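Solute Binding Protein, BlMnBP1 in complex with mannotriose (Bifidobacterium, PDB 6FUV) binds manno-oligosaccharides such as beta-mannotriose and, as the solute-binding component of an ABC transporter, probably hands them over for uptake. Local coordinates at residues 22-27 / 81-86; 26-31 / 59-64; 90-95 / 114-119. All coordinates share one frame; numbering follows the deposited sequence.

Contact 1 of 3, residues 22-27 / 81-86. With ACT (acetate ion), chain F.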
loop_
_atom_site.group_PDB
_atom_site.type_symbol
_atom_site.label_atom_id
_atom_site.label_comp_id
_atom_site.label_asym_id
_atom_site.label_seq_id
_atom_site.Cartn_x
_atom_site.Cartn_y
_atom_site.Cartn_z
ATOM N N ALA A 22 -8.119 10.505 -29.031
ATOM C CA ALA A 22 -9.123 10.127 -28.051
ATOM C C ALA A 22 -8.866 10.845 -26.748
ATOM O O ALA A 22 -7.771 11.354 -26.507
ATOM C CB ALA A 22 -9.158 8.622 -27.832
ATOM N N THR A 23 -9.939 10.971 -25.977
ATOM C CA THR A 23 -9.911 11.441 -24.605
ATOM C C THR A 23 -10.120 10.260 -23.678
ATOM O O THR A 23 -11.080 9.520 -23.854
ATOM C CB THR A 23 -11.021 12.462 -24.344
ATOM O OG1 THR A 23 -10.915 13.583 -25.203
ATOM C CG2 THR A 23 -10.958 12.866 -22.928
ATOM N N ILE A 24 -9.252 10.101 -22.682
ATOM C CA ILE A 24 -9.361 9.039 -21.697
ATOM C C ILE A 24 -9.429 9.630 -20.308
ATOM O O ILE A 24 -8.858 10.689 -20.040
ATOM C CB ILE A 24 -8.185 8.051 -21.802
ATOM C CG1 ILE A 24 -6.838 8.732 -21.506
ATOM C CG2 ILE A 24 -8.224 7.363 -23.189
ATOM C CD1 ILE A 24 -5.766 7.729 -21.266
ATOM N N THR A 25 -10.094 8.902 -19.416
ATOM C CA THR A 25 -10.327 9.332 -18.043
ATOM C C THR A 25 -9.572 8.437 -17.069
ATOM O O THR A 25 -9.706 7.219 -17.125
ATOM C CB THR A 25 -11.822 9.312 -17.716
ATOM O OG1 THR A 25 -12.526 10.115 -18.654
ATOM C CG2 THR A 25 -12.088 9.801 -16.356
ATOM N N PHE A 26 -8.823 9.055 -16.151
ATOM C CA PHE A 26 -7.943 8.369 -15.207
ATOM C C PHE A 26 -8.512 8.632 -13.823
ATOM O O PHE A 26 -8.531 9.762 -13.364
ATOM C CB PHE A 26 -6.494 8.854 -15.323
ATOM C CG PHE A 26 -5.536 8.147 -14.402
ATOM C CD1 PHE A 26 -5.824 6.894 -13.894
ATOM C CD2 PHE A 26 -4.350 8.722 -14.083
ATOM C CE1 PHE A 26 -4.953 6.243 -13.074
ATOM C CE2 PHE A 26 -3.428 8.072 -13.225
ATOM C CZ PHE A 26 -3.721 6.859 -12.731
ATOM N N PHE A 27 -9.024 7.606 -13.183
ATOM C CA PHE A 27 -9.715 7.685 -11.896
ATOM C C PHE A 27 -8.769 7.117 -10.845
ATOM O O PHE A 27 -8.303 5.982 -10.978
ATOM C CB PHE A 27 -11.064 6.927 -11.962
ATOM C CG PHE A 27 -11.842 6.916 -10.671
ATOM C CD1 PHE A 27 -12.144 8.095 -10.022
ATOM C CD2 PHE A 27 -12.295 5.742 -10.119
ATOM C CE1 PHE A 27 -12.856 8.093 -8.833
ATOM C CE2 PHE A 27 -13.018 5.741 -8.966
ATOM C CZ PHE A 27 -13.286 6.918 -8.309
ATOM N N SER A 81 -17.452 5.747 -17.690
ATOM C CA SER A 81 -17.026 6.992 -17.070
ATOM C C SER A 81 -15.558 7.021 -16.715
ATOM O O SER A 81 -15.112 8.022 -16.171
ATOM C CB SER A 81 -17.827 7.203 -15.813
ATOM O OG SER A 81 -17.581 6.138 -14.921
ATOM N N TRP A 82 -14.840 5.937 -16.970
ATOM C CA TRP A 82 -13.437 5.778 -16.635
ATOM C C TRP A 82 -12.818 4.839 -17.648
ATOM O O TRP A 82 -13.511 3.981 -18.194
ATOM C CB TRP A 82 -13.248 5.203 -15.232
ATOM C CG TRP A 82 -13.779 3.890 -15.084
ATOM C CD1 TRP A 82 -15.079 3.552 -14.948
ATOM C CD2 TRP A 82 -13.040 2.670 -15.086
ATOM N NE1 TRP A 82 -15.217 2.193 -14.843
ATOM C CE2 TRP A 82 -13.980 1.622 -14.935
ATOM C CE3 TRP A 82 -11.680 2.360 -15.202
ATOM C CZ2 TRP A 82 -13.616 0.272 -14.904
ATOM C CZ3 TRP A 82 -11.298 1.028 -15.140
ATOM C CH2 TRP A 82 -12.282 -0.025 -14.986
ATOM N N ASP A 83 -11.525 5.040 -17.928
ATOM C CA ASP A 83 -10.742 4.134 -18.749
ATOM C C ASP A 83 -9.571 3.515 -18.012
ATOM O O ASP A 83 -9.279 2.340 -18.227
ATOM C CB ASP A 83 -10.246 4.883 -19.970
ATOM C CG ASP A 83 -11.368 5.512 -20.753
ATOM O OD1 ASP A 83 -12.148 4.767 -21.308
ATOM O OD2 ASP A 83 -11.493 6.772 -20.760
ATOM N N ILE A 84 -8.934 4.260 -17.112
ATOM C CA ILE A 84 -7.968 3.736 -16.169
ATOM C C ILE A 84 -8.492 4.010 -14.757
ATOM O O ILE A 84 -8.924 5.128 -14.443
ATOM C CB ILE A 84 -6.593 4.399 -16.362
ATOM C CG1 ILE A 84 -6.077 4.281 -17.788
ATOM C CG2 ILE A 84 -5.594 3.762 -15.473
ATOM C CD1 ILE A 84 -5.093 5.393 -18.191
ATOM N N MET A 85 -8.454 3.009 -13.900
ATOM C CA MET A 85 -8.597 3.233 -12.470
ATOM C C MET A 85 -7.487 2.513 -11.731
ATOM O O MET A 85 -6.825 1.629 -12.276
ATOM C CB MET A 85 -9.944 2.762 -11.944
ATOM C CG MET A 85 -10.238 1.286 -11.850
ATOM S SD MET A 85 -11.586 0.991 -10.673
ATOM C CE MET A 85 -12.927 1.653 -11.690
ATOM N N MET A 86 -7.329 2.859 -10.464
ATOM C CA MET A 86 -6.546 2.058 -9.536
ATOM C C MET A 86 -7.388 0.881 -9.074
ATOM O O MET A 86 -8.458 1.063 -8.495
ATOM C CB MET A 86 -6.112 2.885 -8.334
ATOM C CG MET A 86 -5.240 4.049 -8.687
ATOM S SD MET A 86 -3.851 3.614 -9.743
ATOM C CE MET A 86 -2.988 5.254 -9.651
HETATM C C ACT F . -13.993 12.145 -27.308
HETATM O O ACT F . -15.239 11.940 -27.469
HETATM O OXT ACT F . -13.024 11.395 -27.550
HETATM C CH3 ACT F . -13.662 13.486 -26.684
#

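Contact 2 of 3, residues 26-31 / 59-64. With BMA (beta-D-mannopyranose), chain B.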
loop_
_atom_site.group_PDB
_atom_site.type_symbol
_atom_site.label_atom_id
_atom_site.label_comp_id
_atom_site.label_asym_id
_atom_site.label_seq_id
_atom_site.Cartn_x
_atom_site.Cartn_y
_atom_site.Cartn_z
ATOM N N PHE A 26 -8.823 9.055 -16.151
ATOM C CA PHE A 26 -7.943 8.369 -15.207
ATOM C C PHE A 26 -8.512 8.632 -13.823
ATOM O O PHE A 26 -8.531 9.762 -13.364
ATOM C CB PHE A 26 -6.494 8.854 -15.323
ATOM C CG PHE A 26 -5.536 8.147 -14.402
ATOM C CD1 PHE A 26 -5.824 6.894 -13.894
ATOM C CD2 PHE A 26 -4.350 8.722 -14.083
ATOM C CE1 PHE A 26 -4.953 6.243 -13.074
ATOM C CE2 PHE A 26 -3.428 8.072 -13.225
ATOM C CZ PHE A 26 -3.721 6.859 -12.731
ATOM N N PHE A 27 -9.024 7.606 -13.183
ATOM C CA PHE A 27 -9.715 7.685 -11.896
ATOM C C PHE A 27 -8.769 7.117 -10.845
ATOM O O PHE A 27 -8.303 5.982 -10.978
ATOM C CB PHE A 27 -11.064 6.927 -11.962
ATOM C CG PHE A 27 -11.842 6.916 -10.671
ATOM C CD1 PHE A 27 -12.144 8.095 -10.022
ATOM C CD2 PHE A 27 -12.295 5.742 -10.119
ATOM C CE1 PHE A 27 -12.856 8.093 -8.833
ATOM C CE2 PHE A 27 -13.018 5.741 -8.966
ATOM C CZ PHE A 27 -13.286 6.918 -8.309
ATOM N N ASN A 28 -8.436 7.924 -9.843
ATOM C CA ASN A 28 -7.543 7.479 -8.789
ATOM C C ASN A 28 -7.829 8.206 -7.496
ATOM O O ASN A 28 -8.663 9.106 -7.453
ATOM C CB ASN A 28 -6.100 7.697 -9.176
ATOM C CG ASN A 28 -5.790 9.124 -9.469
ATOM O OD1 ASN A 28 -5.548 9.937 -8.560
ATOM N ND2 ASN A 28 -5.751 9.448 -10.739
ATOM N N GLY A 29 -7.141 7.771 -6.421
ATOM C CA GLY A 29 -7.338 8.279 -5.080
ATOM C C GLY A 29 -6.400 9.387 -4.661
ATOM O O GLY A 29 -6.431 9.853 -3.523
ATOM N N ARG A 30 -5.531 9.824 -5.556
ATOM C CA ARG A 30 -4.604 10.898 -5.239
ATOM C C ARG A 30 -5.320 12.239 -5.388
ATOM O O ARG A 30 -5.132 13.016 -6.325
ATOM C CB ARG A 30 -3.389 10.789 -6.130
ATOM C CG ARG A 30 -2.452 9.634 -5.807
ATOM C CD ARG A 30 -1.964 9.649 -4.404
ATOM N NE ARG A 30 -1.281 10.864 -4.021
ATOM C CZ ARG A 30 0.030 11.077 -4.114
ATOM N NH1 ARG A 30 0.819 10.180 -4.650
ATOM N NH2 ARG A 30 0.560 12.214 -3.685
ATOM N N THR A 31 -6.196 12.502 -4.424
ATOM C CA THR A 31 -6.944 13.748 -4.470
ATOM C C THR A 31 -5.996 14.921 -4.331
ATOM O O THR A 31 -6.165 15.945 -4.996
ATOM C CB THR A 31 -8.024 13.794 -3.396
ATOM O OG1 THR A 31 -7.434 13.574 -2.128
ATOM C CG2 THR A 31 -9.108 12.765 -3.637
ATOM N N VAL A 59 -5.846 13.289 -21.652
ATOM C CA VAL A 59 -5.954 12.516 -20.430
ATOM C C VAL A 59 -6.574 13.436 -19.391
ATOM O O VAL A 59 -6.007 14.481 -19.060
ATOM C CB VAL A 59 -4.596 11.988 -19.943
ATOM C CG1 VAL A 59 -4.804 11.224 -18.643
ATOM C CG2 VAL A 59 -3.936 11.083 -20.955
ATOM N N LYS A 60 -7.728 13.044 -18.880
ATOM C CA LYS A 60 -8.431 13.743 -17.823
ATOM C C LYS A 60 -8.444 12.878 -16.566
ATOM O O LYS A 60 -8.490 11.646 -16.620
ATOM C CB LYS A 60 -9.854 14.031 -18.262
ATOM C CG LYS A 60 -9.987 14.820 -19.530
ATOM C CD LYS A 60 -9.872 16.328 -19.254
ATOM C CE LYS A 60 -10.121 17.152 -20.534
ATOM N NZ LYS A 60 -9.792 18.616 -20.322
ATOM N N VAL A 61 -8.415 13.536 -15.423
ATOM C CA VAL A 61 -8.276 12.872 -14.140
ATOM C C VAL A 61 -9.505 13.142 -13.310
ATOM O O VAL A 61 -10.002 14.267 -13.274
ATOM C CB VAL A 61 -7.021 13.355 -13.393
ATOM C CG1 VAL A 61 -6.955 12.776 -12.024
ATOM C CG2 VAL A 61 -5.787 13.009 -14.197
ATOM N N GLN A 62 -9.998 12.110 -12.659
ATOM C CA GLN A 62 -11.001 12.225 -11.618
ATOM C C GLN A 62 -10.454 11.570 -10.369
ATOM O O GLN A 62 -9.842 10.514 -10.443
ATOM C CB GLN A 62 -12.313 11.512 -11.978
ATOM C CG GLN A 62 -12.690 11.610 -13.434
ATOM C CD GLN A 62 -14.004 10.930 -13.718
ATOM O OE1 GLN A 62 -14.403 10.010 -13.018
ATOM N NE2 GLN A 62 -14.692 11.405 -14.723
ATOM N N THR A 63 -10.726 12.141 -9.216
ATOM C CA THR A 63 -10.242 11.611 -7.958
ATOM C C THR A 63 -11.358 11.606 -6.931
ATOM O O THR A 63 -12.290 12.397 -6.981
ATOM C CB THR A 63 -9.044 12.412 -7.454
ATOM O OG1 THR A 63 -9.439 13.756 -7.172
ATOM C CG2 THR A 63 -7.955 12.394 -8.450
ATOM N N ASP A 64 -11.255 10.691 -5.998
ATOM C CA ASP A 64 -12.237 10.521 -4.945
ATOM C C ASP A 64 -11.538 10.180 -3.634
ATOM O O ASP A 64 -10.566 9.420 -3.594
ATOM C CB ASP A 64 -13.224 9.404 -5.305
ATOM C CG ASP A 64 -14.621 9.698 -4.862
ATOM O OD1 ASP A 64 -14.810 10.570 -3.970
ATOM O OD2 ASP A 64 -15.529 9.041 -5.394
HETATM C C1 BMA B . -4.715 12.162 -0.391
HETATM C C2 BMA B . -3.340 11.495 -0.372
HETATM C C3 BMA B . -3.515 10.007 -0.752
HETATM C C4 BMA B . -4.509 9.357 0.236
HETATM C C5 BMA B . -5.813 10.165 0.299
HETATM C C6 BMA B . -6.816 9.625 1.358
HETATM O O1 BMA B . -4.531 13.467 -0.028
HETATM O O2 BMA B . -2.777 11.519 0.949
HETATM O O3 BMA B . -2.254 9.375 -0.821
HETATM O O4 BMA B . -4.909 8.034 -0.144
HETATM O O5 BMA B . -5.523 11.557 0.577
HETATM O O6 BMA B . -8.077 10.258 1.180
HETATM O O HOH W 1 -8.356 9.040 -2.011
HETATM O O HOH W 2 -8.603 16.596 -6.026
#

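Contact 3 of 3, residues 90-95 / 114-119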
loop_
_atom_site.group_PDB
_atom_site.type_symbol
_atom_site.label_atom_id
_atom_site.label_comp_id
_atom_site.label_asym_id
_atom_site.label_seq_id
_atom_site.Cartn_x
_atom_site.Cartn_y
_atom_site.Cartn_z
ATOM N N VAL A 90 -10.717 -6.103 -5.606
ATOM C CA VAL A 90 -11.306 -7.132 -6.453
ATOM C C VAL A 90 -10.466 -8.404 -6.364
ATOM O O VAL A 90 -9.237 -8.355 -6.401
ATOM C CB VAL A 90 -11.407 -6.618 -7.905
ATOM C CG1 VAL A 90 -11.439 -7.754 -8.860
ATOM C CG2 VAL A 90 -12.638 -5.705 -8.039
ATOM N N ASP A 91 -11.126 -9.546 -6.215
ATOM C CA ASP A 91 -10.391 -10.806 -6.186
ATOM C C ASP A 91 -9.723 -11.076 -7.528
ATOM O O ASP A 91 -10.231 -10.691 -8.569
ATOM C CB ASP A 91 -11.327 -11.959 -5.861
ATOM C CG ASP A 91 -11.592 -12.072 -4.405
ATOM O OD1 ASP A 91 -10.674 -11.709 -3.642
ATOM O OD2 ASP A 91 -12.702 -12.508 -4.038
ATOM N N ARG A 92 -8.626 -11.840 -7.492
ATOM C CA ARG A 92 -7.879 -12.162 -8.706
ATOM C C ARG A 92 -8.776 -12.845 -9.723
ATOM O O ARG A 92 -8.769 -12.513 -10.914
ATOM C CB ARG A 92 -6.688 -13.051 -8.344
ATOM C CG ARG A 92 -5.575 -12.360 -7.564
ATOM C CD ARG A 92 -4.523 -13.354 -7.136
ATOM N NE ARG A 92 -3.721 -13.856 -8.250
ATOM C CZ ARG A 92 -2.479 -13.433 -8.539
ATOM N NH1 ARG A 92 -1.885 -12.493 -7.794
ATOM N NH2 ARG A 92 -1.802 -13.966 -9.568
ATOM N N SER A 93 -9.563 -13.804 -9.270
ATOM C CA SER A 93 -10.414 -14.562 -10.180
ATOM C C SER A 93 -11.520 -13.756 -10.859
ATOM O O SER A 93 -12.256 -14.260 -11.718
ATOM C CB SER A 93 -11.051 -15.718 -9.417
ATOM O OG SER A 93 -11.847 -15.239 -8.342
ATOM N N GLU A 94 -11.617 -12.492 -10.508
ATOM C CA GLU A 94 -12.594 -11.592 -11.099
ATOM C C GLU A 94 -11.987 -10.512 -11.996
ATOM O O GLU A 94 -12.721 -9.701 -12.574
ATOM C CB GLU A 94 -13.389 -10.917 -9.991
ATOM C CG GLU A 94 -14.010 -11.870 -8.994
ATOM C CD GLU A 94 -14.986 -12.858 -9.616
ATOM O OE1 GLU A 94 -15.684 -12.523 -10.599
ATOM O OE2 GLU A 94 -15.007 -14.003 -9.109
ATOM N N PHE A 95 -10.665 -10.420 -12.051
ATOM C CA PHE A 95 -10.053 -9.371 -12.854
ATOM C C PHE A 95 -10.638 -9.376 -14.264
ATOM O O PHE A 95 -11.027 -8.324 -14.791
ATOM C CB PHE A 95 -8.522 -9.541 -12.937
ATOM C CG PHE A 95 -7.769 -9.166 -11.684
ATOM C CD1 PHE A 95 -8.237 -8.224 -10.836
ATOM C CD2 PHE A 95 -6.609 -9.829 -11.351
ATOM C CE1 PHE A 95 -7.593 -7.920 -9.654
ATOM C CE2 PHE A 95 -5.931 -9.517 -10.192
ATOM C CZ PHE A 95 -6.427 -8.558 -9.333
ATOM N N LEU A 114 6.618 -7.230 -10.486
ATOM C CA LEU A 114 5.340 -7.594 -9.891
ATOM C C LEU A 114 4.285 -7.925 -10.933
ATOM O O LEU A 114 3.108 -7.677 -10.732
ATOM C CB LEU A 114 4.883 -6.472 -8.965
ATOM C CG LEU A 114 5.828 -6.094 -7.844
ATOM C CD1 LEU A 114 5.382 -4.807 -7.142
ATOM C CD2 LEU A 114 5.921 -7.200 -6.879
ATOM N N ALA A 115 4.700 -8.568 -12.018
ATOM C CA ALA A 115 3.781 -8.860 -13.103
ATOM C C ALA A 115 2.693 -9.850 -12.705
ATOM O O ALA A 115 1.673 -9.902 -13.387
ATOM C CB ALA A 115 4.545 -9.374 -14.296
ATOM N N ASN A 116 2.888 -10.638 -11.646
ATOM C CA ASN A 116 1.937 -11.644 -11.214
ATOM C C ASN A 116 1.158 -11.187 -10.006
ATOM O O ASN A 116 0.447 -11.997 -9.433
ATOM C CB ASN A 116 2.637 -12.975 -10.891
ATOM C CG ASN A 116 1.646 -14.149 -10.760
ATOM O OD1 ASN A 116 0.783 -14.342 -11.588
ATOM N ND2 ASN A 116 1.777 -14.917 -9.705
ATOM N N GLU A 117 1.298 -9.919 -9.595
ATOM C CA GLU A 117 0.544 -9.396 -8.459
ATOM C C GLU A 117 -0.925 -9.210 -8.807
ATOM O O GLU A 117 -1.799 -9.739 -8.136
ATOM C CB GLU A 117 1.157 -8.073 -8.019
ATOM C CG GLU A 117 0.762 -7.614 -6.648
ATOM C CD GLU A 117 1.480 -6.294 -6.230
ATOM O OE1 GLU A 117 1.210 -5.257 -6.844
ATOM O OE2 GLU A 117 2.340 -6.342 -5.304
ATOM N N LYS A 118 -1.213 -8.443 -9.840
ATOM C CA LYS A 118 -2.574 -8.233 -10.300
ATOM C C LYS A 118 -2.735 -9.036 -11.588
ATOM O O LYS A 118 -2.831 -8.522 -12.686
ATOM C CB LYS A 118 -2.840 -6.741 -10.478
ATOM C CG LYS A 118 -2.863 -5.902 -9.202
ATOM C CD LYS A 118 -3.777 -6.449 -8.139
ATOM C CE LYS A 118 -3.668 -5.670 -6.839
ATOM N NZ LYS A 118 -4.463 -6.312 -5.692
ATOM N N ALA A 119 -2.726 -10.350 -11.417
ATOM C CA ALA A 119 -2.775 -11.276 -12.533
ATOM C C ALA A 119 -3.716 -12.426 -12.199
ATOM O O ALA A 119 -4.083 -12.633 -11.048
ATOM C CB ALA A 119 -1.395 -11.833 -12.850
HETATM O O HOH W 3 -7.056 -6.325 -6.612
#

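Contact 1 of 3, residues 22-27 / 81-86
The ring of F26 receives I84 and M86 from two directions: the carbonyl oxygen of I84 lies at its edge, in the ring plane, while I84 CG2 and M86 CE come in obliquely, F26 CE1 to I84 CG2 measuring 3.5 Å. W43 completes this packing with an edge-to-face ring contact on F26. The F27 ring, on the other surface of the sheet, has M85 CB at its edge. Beside it, M85 CE sits 3.3 Å above the centre of one face of the W82 indole, and S81 OG, hydrogen-bonded to N79, lies at the indole edge. Parallel pairing of the strands rests on a straight bond from F27 N to I84 O (2.8 Å). T25 O takes two donors, I84 N and D83 N. At T25 N, a side chain takes the place of a backbone acceptor: D83 CG stands anti to its own carbonyl carbon (chi1 -56°), bringing OD2 to T25 N at 2.9 Å through its anti lone pair. D83 OD1 accepts from S313. Where the regular strand pattern gives out, a buried carboxylate thus takes over main-chain pairing, and the bonds to both its oxygens are consistent with its being ionised, with R317 alongside as a likely stabilising charge.

Contact 2 of 3, residues 26-31 / 59-64
N28 and T63 lie side by side and point the same way, each with its first branch between its own backbone N and carbonyl carbon (chi1 59° for N28 CG, 64° for T63 OG1). This rotation sets N28 OD1 3.4 Å from T63 CG2 and swings N28 ND2 over the centre of one face of the F26 ring. The same OD1 accepts from R30 N on an in-plane lone pair, closing an Asx turn that ends the strand. On the opposite surface the F27 ring reaches across obliquely, its CE1 3.8 Å from D64 CB and its CD1 3.9 Å from Q62 CB, and it makes a cation-pi contact with R74. With F27 cut back to an alanine, D64 CB and Q62 CB would probably lose their apolar cover and R74 its aromatic partner. The backbones pair in parallel through F26 N to K60 O (2.7 Å), Q62 N to F26 O and N28 N to Q62 O. Beyond the strands a water donates to both G29 O and D64 O, and T31 OG1 comes within 3.5 Å of C1 of the bound mannose, so the strand ends open onto the glycan pocket. The pair belongs to a beta-alpha-beta crossover: helix 43-53 covers V59 and V61 with I47, W43 also touching V61, while helix 67-77 supplies Y67 and R74 to the F27 surface.

Contact 3 of 3, residues 90-95 / 114-119
R92 drives its guanidinium end-on into the backbone of 116-119, and this is the close-fitting half of the contact. NH1 and NH2 both donate to N116 O, at 2.9 Å from R92 NH1 and 3.0 Å from R92 NH2, and the acceptor lies almost in the guanidinium plane, so one carbonyl oxygen is held by a fork of two N-H groups. A bend at chi3 (71°) in an otherwise extended chain turns the group toward its target. NH2 adds a weak bond to N116 OD1 and a salt bridge to E373. A119 O lies over one face of the guanidinium, 3.1 Å from R92 NE, and E117 O is close to NH1, but the angles are too poor for hydrogen bonds; these oxygens would probably still steady the positive charge electrostatically. Next to the arginine, the F95 ring crosses the K118 side chain at about a right angle. F95 CZ meets K118 CD at 3.6 Å, and F95 CE2 comes obliquely within 3.5 Å of K118 C, with R92 CA over one face of the ring. Past K118 CD direct packing gives way to a water and a bound glycol. The water lies within hydrogen-bonding distance of V90 O and accepts from K118 NZ (2.8 Å), joining the two segments. NZ also makes a weak hydrogen bond to the polyethylene glycol, probably from the crystallisation liquor, and V90, E117 and K118 all line that pocket. Neither segment forms a regular helix or strand: an arginine clasps one connecting loop, after strand 84-86, to another that leads into strand 119-120; in that loop E117 OE2 is hydrogen-bonded to G303 N of strand 298-309, within the periplasmic-binding-protein fold.

How the contacts relate
Contacts 1 and 2 pair strand 22-28 with its two neighbours, 84-86 and 57-63, in one mixed sheet, and they share F26 and F27. Contact 1 is the more buried, with apolar rings and methionines and a carboxylate that stands in for a backbone acceptor. Contact 2 begins in the same sheet but runs out to the glycan pocket, where its chemistry turns to polar turns and water. Contact 3, about 19 Å from contact 1 between centres, follows it along the chain and does not touch contact 2. Being partly buried and lacking regular strands, it is held by an arginine's hydrogen bonds, the packing of F95 and a bridging water instead of strand pairing.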